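Local coordinates for putative uncharacterized protein smu.1604c (Streptococcus mutans, PDB 3L9F) that probably acts as a PadR-family transcription regulator that binds DNA through a winged-helix domain and dimerises through its C-terminal helices, at residues K161-N166 against I182-G187. Numbering follows the deposited sequence.
Sequences KRLSEN and ITIKYG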
loop_
_atom_site.group_PDB
_atom_site.type_symbol
_atom_site.label_atom_id
_atom_site.label_comp_id
_atom_site.label_asym_id
_atom_site.label_seq_id
_atom_site.Cartn_x
_atom_site.Cartn_y
_atom_site.Cartn_z
ATOM N N LYS A 161 -5.051 -17.786 0.047
ATOM C CA LYS A 161 -5.636 -18.816 0.910
ATOM C C LYS A 161 -6.527 -18.195 1.985
ATOM O O LYS A 161 -7.674 -18.611 2.185
ATOM C CB LYS A 161 -4.521 -19.650 1.554
ATOM C CG LYS A 161 -5.007 -20.698 2.550
ATOM C CD LYS A 161 -3.836 -21.485 3.142
ATOM C CE LYS A 161 -4.309 -22.565 4.109
ATOM N NZ LYS A 161 -4.937 -21.992 5.331
ATOM N N ARG A 162 -5.996 -17.184 2.661
ATOM C CA ARG A 162 -6.714 -16.497 3.723
ATOM C C ARG A 162 -7.958 -15.770 3.212
ATOM O O ARG A 162 -9.040 -15.866 3.806
ATOM C CB ARG A 162 -5.772 -15.525 4.443
ATOM C CG ARG A 162 -6.367 -14.877 5.683
ATOM C CD ARG A 162 -5.317 -14.735 6.772
ATOM N NE ARG A 162 -4.059 -14.234 6.225
ATOM C CZ ARG A 162 -3.807 -12.950 5.996
ATOM N NH1 ARG A 162 -4.729 -12.038 6.275
ATOM N NH2 ARG A 162 -2.637 -12.577 5.483
ATOM N N LEU A 163 -7.813 -15.044 2.105
ATOM C CA LEU A 163 -8.942 -14.316 1.552
ATOM C C LEU A 163 -9.989 -15.293 1.024
ATOM O O LEU A 163 -11.191 -15.093 1.210
ATOM C CB LEU A 163 -8.475 -13.358 0.459
ATOM C CG LEU A 163 -9.560 -12.568 -0.242
ATOM C CD1 LEU A 163 -10.439 -11.831 0.763
ATOM C CD2 LEU A 163 -8.903 -11.593 -1.221
ATOM N N SER A 164 -9.530 -16.367 0.387
ATOM C CA SER A 164 -10.444 -17.394 -0.115
ATOM C C SER A 164 -11.238 -18.054 1.015
ATOM O O SER A 164 -12.444 -18.296 0.884
ATOM C CB SER A 164 -9.676 -18.448 -0.905
ATOM O OG SER A 164 -9.224 -17.904 -2.131
ATOM N N GLU A 165 -10.559 -18.335 2.124
ATOM C CA GLU A 165 -11.210 -18.949 3.282
ATOM C C GLU A 165 -12.244 -18.013 3.927
ATOM O O GLU A 165 -13.320 -18.450 4.337
ATOM C CB GLU A 165 -10.173 -19.429 4.300
ATOM C CG GLU A 165 -9.314 -20.589 3.781
ATOM C CD GLU A 165 -8.265 -21.068 4.785
ATOM O OE1 GLU A 165 -8.060 -20.388 5.814
ATOM O OE2 GLU A 165 -7.637 -22.125 4.535
ATOM N N ASN A 166 -11.936 -16.722 4.010
ATOM C CA ASN A 166 -12.924 -15.775 4.521
ATOM C C ASN A 166 -14.113 -15.610 3.573
ATOM O O ASN A 166 -15.261 -15.486 4.001
ATOM C CB ASN A 166 -12.275 -14.424 4.860
ATOM C CG ASN A 166 -11.550 -14.450 6.189
ATOM O OD1 ASN A 166 -12.131 -14.829 7.213
ATOM N ND2 ASN A 166 -10.273 -14.064 6.184
ATOM N N ILE A 182 -17.629 -7.883 -4.403
ATOM C CA ILE A 182 -16.789 -7.213 -5.398
ATOM C C ILE A 182 -15.364 -7.014 -4.884
ATOM O O ILE A 182 -14.396 -7.254 -5.605
ATOM C CB ILE A 182 -17.345 -5.836 -5.827
ATOM C CG1 ILE A 182 -18.695 -5.996 -6.530
ATOM C CG2 ILE A 182 -16.354 -5.132 -6.758
ATOM C CD1 ILE A 182 -19.507 -4.715 -6.579
ATOM N N THR A 183 -15.233 -6.555 -3.644
ATOM C CA THR A 183 -13.902 -6.285 -3.110
ATOM C C THR A 183 -13.070 -7.545 -3.017
ATOM O O THR A 183 -11.863 -7.513 -3.209
ATOM C CB THR A 183 -13.943 -5.592 -1.731
ATOM O OG1 THR A 183 -14.384 -6.521 -0.731
ATOM C CG2 THR A 183 -14.873 -4.380 -1.768
ATOM N N ILE A 184 -13.716 -8.667 -2.730
ATOM C CA ILE A 184 -12.996 -9.923 -2.641
ATOM C C ILE A 184 -12.550 -10.374 -4.033
ATOM O O ILE A 184 -11.426 -10.822 -4.206
ATOM C CB ILE A 184 -13.824 -10.993 -1.928
ATOM C CG1 ILE A 184 -14.124 -10.532 -0.494
ATOM C CG2 ILE A 184 -13.084 -12.340 -1.911
ATOM C CD1 ILE A 184 -14.891 -11.563 0.335
ATOM N N LYS A 185 -13.427 -10.236 -5.019
ATOM C CA LYS A 185 -13.076 -10.613 -6.385
ATOM C C LYS A 185 -11.883 -9.783 -6.850
ATOM O O LYS A 185 -10.960 -10.290 -7.489
ATOM C CB LYS A 185 -14.277 -10.437 -7.323
ATOM C CG LYS A 185 -15.268 -11.599 -7.267
ATOM C CD LYS A 185 -16.497 -11.357 -8.153
ATOM C CE LYS A 185 -17.554 -12.453 -7.940
ATOM N NZ LYS A 185 -18.746 -12.246 -8.814
ATOM N N TYR A 186 -11.907 -8.506 -6.491
ATOM C CA TYR A 186 -10.835 -7.565 -6.803
ATOM C C TYR A 186 -9.539 -8.007 -6.134
ATOM O O TYR A 186 -8.497 -8.103 -6.789
ATOM C CB TYR A 186 -11.269 -6.193 -6.300
ATOM C CG TYR A 186 -10.355 -4.989 -6.502
ATOM C CD1 TYR A 186 -9.105 -4.916 -5.899
ATOM C CD2 TYR A 186 -10.809 -3.875 -7.206
ATOM C CE1 TYR A 186 -8.307 -3.786 -6.041
ATOM C CE2 TYR A 186 -10.025 -2.743 -7.352
ATOM C CZ TYR A 186 -8.777 -2.703 -6.764
ATOM O OH TYR A 186 -8.007 -1.569 -6.898
ATOM N N GLY A 187 -9.604 -8.289 -4.831
ATOM C CA GLY A 187 -8.432 -8.724 -4.089
ATOM C C GLY A 187 -7.808 -9.994 -4.643
ATOM O O GLY A 187 -6.587 -10.087 -4.800
#
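Leu163 packs against Ile184 and Gly187 where two consecutive long helices, 142-172 and 178-202, form an antiparallel helical hairpin. Both helices belong to the C-terminal part of the chain, which in PadR-like regulators typically forms the dimer interface. The contact is apolar and buried, with no hydrogen bond across it. Leu163 is the residue of 161-166 that carries it, its side chain reaching both Ile184 and Gly187. Its CG stands anti to the backbone N (chi1 178°), which sends the isobutyl fork out toward the facing helix. The two methyls then divide the work. CD1 meets Ile184, at 3.8 Å from Ile184 CG2, and CD2 lies over the backbone one turn further on, at 3.9 Å from Gly187 C. The carbonyl oxygen Ile184 O is also close to Leu163 CD2, at 4.0 Å.

Ile184 offers mainly its branch methyl. CG2 touches both Leu163 CD1 and Leu163 CG. On the other branch, Ile184 CG1 also comes within 4.1 Å of Leu163 CD1. Gly187 has no side chain, and this lets Leu163 CD2 settle directly on the main chain. The CA atoms of Leu163 and Ile184, the nearest such pair across the two segments, are 7.3 Å apart.

Further residues pack around the pair. Tyr65 touches both Leu163 and Ile184, Leu188 and Tyr191 add to the packing of Leu163, and Leu167 and Trp170 cover Ile184. Tyr186 points away from this interface, and its OH bonds to Glu152 and Lys156 of the second subunit. Helix 178-202 therefore serves the hairpin on one face and the dimer on another. On the exposed side of helix 142-172, one turn apart, Lys161 NZ forms a salt bridge with Glu165 OE2 at 2.8 Å, reaching the syn side of that oxygen from 34° out of the carboxylate plane.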